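HupZ (Streptococcus sp. 'group A', PDB 5ESC) probably degrades heme, as a dimeric split-barrel enzyme related to the pyridoxamine 5'-phosphate oxidases. Local coordinates at residues L9-A22 against N55-D68. Sequence-based numbering, arbitrary orientation.
Sequences LINNQLAMVATVDA and NIEDNGKIEIAFVD
Met16 and Ala65 exchange two backbone hydrogen bonds, Met16 N to Ala65 O 2.9 Å and Ala65 N to Met16 O 2.7 Å, and Ala18 and Glu63 repeat the exchange two residues further along each strand. Between them Val17 faces Ile64 as a non-hydrogen-bonded pair, with the CA-H groups of both residues directed at carbonyl oxygens of the opposite strand. Beyond Ala15, water 2 continues the ladder by linking Leu14 O to Val67 N.

Apolar packing lies on the face that carries Val17 and Ile64. Val17 CG1, anti to its own N (chi1 177°), presses tightly on Ile62 CD1 at 3.3 Å. Further along, the Phe66 ring slides under helix 4-12: Ile10 CG1 sits over one face, 4.0 Å from the centroid in a CH-pi contact, Gln13 O lies at the edge in the ring plane, and Ala15 CB approaches Phe66 CZ to 3.5 Å.

These antiparallel strands, 15-20 and 61-68, are neighbours in the split barrel of the FMN-binding clan, with strands 26-31 and 73-84 on their outer flanks. On the other face, Glu63 forms a salt bridge with Arg76 of its own chain and a hydrogen bond with Gln25 of the second subunit.

Polar side chains join the ends. Asn59 ND2 donates almost straight (177°) to Val20 O, 2.9 Å away but from above the carbonyl plane, while Asn59 OD1 closes an Asx turn onto Lys61 N. Asn55 ND2 donates to Thr19 OG1, which lies in the amide plane 2.9 Å away, and Asn55 OD1 accepts from Gln51. At the far end, water 1 bridges Gln13 NE2 and Asp68 OD2, while Asp68 OD1 accepts from the backbone N of Arg71.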
loop_
_atom_site.group_PDB
_atom_site.type_symbol
_atom_site.label_atom_id
_atom_site.label_comp_id
_atom_site.label_asym_id
_atom_site.label_seq_id
_atom_site.Cartn_x
_atom_site.Cartn_y
_atom_site.Cartn_z
ATOM N N LEU A 9 -8.675 -12.117 -6.927
ATOM C CA LEU A 9 -7.670 -11.054 -6.699
ATOM C C LEU A 9 -6.613 -11.426 -5.718
ATOM O O LEU A 9 -5.396 -11.293 -6.000
ATOM C CB LEU A 9 -8.307 -9.741 -6.237
ATOM C CG LEU A 9 -8.681 -8.873 -7.438
ATOM C CD1 LEU A 9 -10.090 -9.208 -7.888
ATOM C CD2 LEU A 9 -8.609 -7.410 -7.111
ATOM N N ILE A 10 -7.077 -11.925 -4.566
ATOM C CA ILE A 10 -6.170 -12.389 -3.526
ATOM C C ILE A 10 -5.227 -13.414 -4.121
ATOM O O ILE A 10 -4.014 -13.389 -3.860
ATOM C CB ILE A 10 -6.936 -13.014 -2.285
ATOM C CG1 ILE A 10 -7.720 -11.917 -1.533
ATOM C CG2 ILE A 10 -5.931 -13.695 -1.395
ATOM C CD1 ILE A 10 -8.769 -12.355 -0.542
ATOM N N ASN A 11 -5.801 -14.351 -4.910
ATOM C CA ASN A 11 -4.978 -15.420 -5.543
ATOM C C ASN A 11 -4.120 -14.885 -6.682
ATOM O O ASN A 11 -3.089 -15.401 -6.983
ATOM C CB ASN A 11 -5.818 -16.576 -6.083
ATOM C CG ASN A 11 -6.388 -17.488 -4.999
ATOM O OD1 ASN A 11 -5.888 -17.585 -3.868
ATOM N ND2 ASN A 11 -7.492 -18.173 -5.358
ATOM N N ASN A 12 -4.567 -13.836 -7.323
ATOM C CA ASN A 12 -3.835 -13.326 -8.498
ATOM C C ASN A 12 -3.001 -12.075 -8.361
ATOM O O ASN A 12 -2.157 -11.858 -9.220
ATOM C CB ASN A 12 -4.799 -13.240 -9.685
ATOM C CG ASN A 12 -5.199 -14.612 -10.144
ATOM O OD1 ASN A 12 -4.336 -15.373 -10.511
ATOM N ND2 ASN A 12 -6.451 -14.979 -9.981
ATOM N N GLN A 13 -3.196 -11.270 -7.292
ATOM C CA GLN A 13 -2.508 -9.977 -7.152
ATOM C C GLN A 13 -1.639 -9.987 -5.873
ATOM O O GLN A 13 -1.795 -10.841 -5.001
ATOM C CB GLN A 13 -3.520 -8.813 -7.133
ATOM C CG GLN A 13 -4.535 -8.775 -8.279
ATOM C CD GLN A 13 -3.852 -8.677 -9.643
ATOM O OE1 GLN A 13 -2.720 -8.211 -9.739
ATOM N NE2 GLN A 13 -4.494 -9.236 -10.670
ATOM N N LEU A 14 -0.672 -9.089 -5.855
ATOM C CA LEU A 14 0.203 -8.837 -4.741
ATOM C C LEU A 14 -0.490 -8.052 -3.609
ATOM O O LEU A 14 -0.976 -6.895 -3.813
ATOM C CB LEU A 14 1.388 -8.001 -5.206
ATOM C CG LEU A 14 2.552 -7.792 -4.260
ATOM C CD1 LEU A 14 2.918 -9.149 -3.693
ATOM C CD2 LEU A 14 3.764 -7.191 -4.949
ATOM N N ALA A 15 -0.433 -8.615 -2.415
ATOM C CA ALA A 15 -0.939 -7.949 -1.180
ATOM C C ALA A 15 -0.050 -6.780 -0.875
ATOM O O ALA A 15 1.169 -6.942 -0.732
ATOM C CB ALA A 15 -0.913 -8.925 -0.030
ATOM N N MET A 16 -0.598 -5.601 -0.872
ATOM C CA MET A 16 0.131 -4.461 -0.343
ATOM C C MET A 16 -0.399 -4.133 1.055
ATOM O O MET A 16 -1.668 -3.943 1.285
ATOM C CB MET A 16 0.058 -3.255 -1.317
ATOM C CG MET A 16 0.599 -3.591 -2.700
ATOM S SD MET A 16 2.394 -3.749 -2.703
ATOM C CE MET A 16 2.946 -2.470 -1.604
ATOM N N VAL A 17 0.529 -4.005 1.995
ATOM C CA VAL A 17 0.202 -3.896 3.433
ATOM C C VAL A 17 0.615 -2.613 4.023
ATOM O O VAL A 17 1.776 -2.225 3.937
ATOM C CB VAL A 17 0.834 -5.058 4.257
ATOM C CG1 VAL A 17 0.542 -4.857 5.759
ATOM C CG2 VAL A 17 0.404 -6.429 3.664
ATOM N N ALA A 18 -0.332 -1.904 4.648
ATOM C CA ALA A 18 -0.057 -0.716 5.347
ATOM C C ALA A 18 -0.201 -0.855 6.876
ATOM O O ALA A 18 -1.245 -1.393 7.359
ATOM C CB ALA A 18 -1.011 0.421 4.866
ATOM N N THR A 19 0.733 -0.307 7.637
ATOM C CA THR A 19 0.679 -0.361 9.116
ATOM C C THR A 19 1.102 1.023 9.587
ATOM O O THR A 19 1.412 1.897 8.747
ATOM C CB THR A 19 1.632 -1.463 9.643
ATOM O OG1 THR A 19 2.954 -1.234 9.113
ATOM C CG2 THR A 19 1.119 -2.901 9.309
ATOM N N VAL A 20 1.264 1.227 10.869
ATOM C CA VAL A 20 1.627 2.517 11.445
ATOM C C VAL A 20 2.507 2.266 12.655
ATOM O O VAL A 20 2.361 1.240 13.349
ATOM C CB VAL A 20 0.355 3.310 11.789
ATOM C CG1 VAL A 20 -0.470 2.581 12.831
ATOM C CG2 VAL A 20 0.735 4.680 12.318
ATOM N N ASP A 21 3.542 3.080 12.848
ATOM C CA ASP A 21 4.407 2.925 14.028
ATOM C C ASP A 21 3.838 3.677 15.234
ATOM O O ASP A 21 2.775 4.342 15.128
ATOM C CB ASP A 21 5.862 3.282 13.742
ATOM C CG ASP A 21 6.121 4.769 13.660
ATOM O OD1 ASP A 21 5.207 5.569 13.910
ATOM O OD2 ASP A 21 7.259 5.125 13.315
ATOM N N ALA A 22 4.501 3.539 16.380
ATOM C CA ALA A 22 4.054 4.195 17.618
ATOM C C ALA A 22 4.017 5.734 17.535
ATOM O O ALA A 22 3.167 6.352 18.135
ATOM C CB ALA A 22 4.926 3.753 18.776
ATOM N N ASN A 55 5.530 -2.803 13.674
ATOM C CA ASN A 55 4.292 -2.053 13.796
ATOM C C ASN A 55 3.156 -2.976 14.251
ATOM O O ASN A 55 2.350 -2.594 15.132
ATOM C CB ASN A 55 3.947 -1.385 12.456
ATOM C CG ASN A 55 4.900 -0.231 12.088
ATOM O OD1 ASN A 55 5.732 0.191 12.856
ATOM N ND2 ASN A 55 4.757 0.253 10.861
ATOM N N ILE A 56 3.017 -4.161 13.620
ATOM C CA ILE A 56 1.995 -5.166 14.094
ATOM C C ILE A 56 2.140 -5.512 15.604
ATOM O O ILE A 56 1.185 -5.449 16.374
ATOM C CB ILE A 56 1.945 -6.458 13.238
ATOM C CG1 ILE A 56 1.372 -6.141 11.836
ATOM C CG2 ILE A 56 1.171 -7.563 13.917
ATOM C CD1 ILE A 56 1.757 -7.152 10.799
ATOM N N GLU A 57 3.359 -5.789 16.014
ATOM C CA GLU A 57 3.619 -6.059 17.435
ATOM C C GLU A 57 3.366 -4.835 18.303
ATOM O O GLU A 57 2.864 -5.015 19.391
ATOM C CB GLU A 57 5.064 -6.615 17.648
ATOM C CG GLU A 57 5.252 -7.900 16.882
ATOM C CD GLU A 57 6.644 -8.541 17.065
ATOM O OE1 GLU A 57 7.332 -8.112 17.977
ATOM O OE2 GLU A 57 7.056 -9.461 16.342
ATOM N N ASP A 58 3.680 -3.623 17.833
ATOM C CA ASP A 58 3.385 -2.412 18.590
ATOM C C ASP A 58 1.880 -2.145 18.807
ATOM O O ASP A 58 1.453 -1.811 19.921
ATOM C CB ASP A 58 3.976 -1.141 17.987
ATOM C CG ASP A 58 3.686 0.111 18.846
ATOM O OD1 ASP A 58 4.335 0.252 19.912
ATOM O OD2 ASP A 58 2.766 0.918 18.493
ATOM N N ASN A 59 1.085 -2.243 17.754
ATOM C CA ASN A 59 -0.341 -1.782 17.870
ATOM C C ASN A 59 -1.355 -2.585 17.070
ATOM O O ASN A 59 -2.525 -2.323 17.092
ATOM C CB ASN A 59 -0.416 -0.285 17.505
ATOM C CG ASN A 59 0.081 -0.016 16.094
ATOM O OD1 ASN A 59 -0.511 -0.522 15.085
ATOM N ND2 ASN A 59 1.210 0.699 15.971
ATOM N N GLY A 60 -0.899 -3.528 16.273
ATOM C CA GLY A 60 -1.865 -4.406 15.583
ATOM C C GLY A 60 -2.554 -3.888 14.347
ATOM O O GLY A 60 -3.171 -4.718 13.640
ATOM N N LYS A 61 -2.477 -2.577 14.062
ATOM C CA LYS A 61 -3.353 -1.992 13.021
ATOM C C LYS A 61 -2.879 -2.330 11.648
ATOM O O LYS A 61 -1.662 -2.285 11.371
ATOM C CB LYS A 61 -3.454 -0.515 13.129
ATOM C CG LYS A 61 -4.085 -0.040 14.459
ATOM C CD LYS A 61 -4.135 1.486 14.488
ATOM C CE LYS A 61 -5.023 2.042 15.589
ATOM N NZ LYS A 61 -4.210 2.083 16.809
ATOM N N ILE A 62 -3.812 -2.766 10.809
ATOM C CA ILE A 62 -3.407 -3.181 9.479
ATOM C C ILE A 62 -4.441 -2.988 8.434
ATOM O O ILE A 62 -5.638 -3.114 8.730
ATOM C CB ILE A 62 -2.860 -4.647 9.492
ATOM C CG1 ILE A 62 -2.233 -4.994 8.152
ATOM C CG2 ILE A 62 -3.947 -5.630 9.861
ATOM C CD1 ILE A 62 -1.176 -6.060 8.360
ATOM N N GLU A 63 -4.024 -2.665 7.214
ATOM C CA GLU A 63 -4.893 -2.654 6.053
ATOM C C GLU A 63 -4.168 -3.273 4.934
ATOM O O GLU A 63 -2.956 -3.069 4.786
ATOM C CB GLU A 63 -5.387 -1.235 5.629
ATOM C CG GLU A 63 -5.976 -0.423 6.778
ATOM C CD GLU A 63 -6.946 0.704 6.370
ATOM O OE1 GLU A 63 -6.934 1.036 5.151
ATOM O OE2 GLU A 63 -7.714 1.213 7.300
ATOM N N ILE A 64 -4.868 -4.110 4.166
ATOM C CA ILE A 64 -4.232 -4.800 3.104
ATOM C C ILE A 64 -5.014 -4.495 1.863
ATOM O O ILE A 64 -6.281 -4.587 1.876
ATOM C CB ILE A 64 -4.281 -6.370 3.274
ATOM C CG1 ILE A 64 -3.781 -6.829 4.640
ATOM C CG2 ILE A 64 -3.565 -7.066 2.115
ATOM C CD1 ILE A 64 -4.236 -8.261 4.903
ATOM N N ALA A 65 -4.308 -4.176 0.783
ATOM C CA ALA A 65 -4.939 -3.923 -0.502
ATOM C C ALA A 65 -4.530 -4.894 -1.618
ATOM O O ALA A 65 -3.355 -5.280 -1.721
ATOM C CB ALA A 65 -4.761 -2.450 -0.888
ATOM N N PHE A 66 -5.506 -5.324 -2.419
ATOM C CA PHE A 66 -5.283 -6.140 -3.579
ATOM C C PHE A 66 -5.945 -5.417 -4.748
ATOM O O PHE A 66 -7.148 -5.101 -4.656
ATOM C CB PHE A 66 -5.973 -7.512 -3.444
ATOM C CG PHE A 66 -5.346 -8.383 -2.435
ATOM C CD1 PHE A 66 -4.250 -9.134 -2.774
ATOM C CD2 PHE A 66 -5.808 -8.392 -1.115
ATOM C CE1 PHE A 66 -3.690 -9.993 -1.860
ATOM C CE2 PHE A 66 -5.227 -9.234 -0.187
ATOM C CZ PHE A 66 -4.150 -10.010 -0.563
ATOM N N VAL A 67 -5.162 -5.140 -5.788
ATOM C CA VAL A 67 -5.617 -4.348 -6.935
ATOM C C VAL A 67 -5.345 -5.133 -8.244
ATOM O O VAL A 67 -4.229 -5.570 -8.499
ATOM C CB VAL A 67 -5.012 -2.917 -6.976
ATOM C CG1 VAL A 67 -5.470 -2.183 -8.229
ATOM C CG2 VAL A 67 -5.437 -2.052 -5.770
ATOM N N ASP A 68 -6.391 -5.390 -9.019
ATOM C CA ASP A 68 -6.191 -5.883 -10.380
ATOM C C ASP A 68 -6.130 -4.650 -11.303
ATOM O O ASP A 68 -7.180 -4.021 -11.593
ATOM C CB ASP A 68 -7.313 -6.807 -10.808
ATOM C CG ASP A 68 -7.090 -7.360 -12.255
ATOM O OD1 ASP A 68 -6.478 -6.651 -13.098
ATOM O OD2 ASP A 68 -7.477 -8.522 -12.489
HETATM O O HOH W 1 -7.154 -10.578 -10.519
HETATM O O HOH W 2 -2.420 -5.408 -5.674
HETATM O O HOH W 3 0.359 -0.942 12.597
HETATM O O HOH W 4 6.333 0.842 15.890
#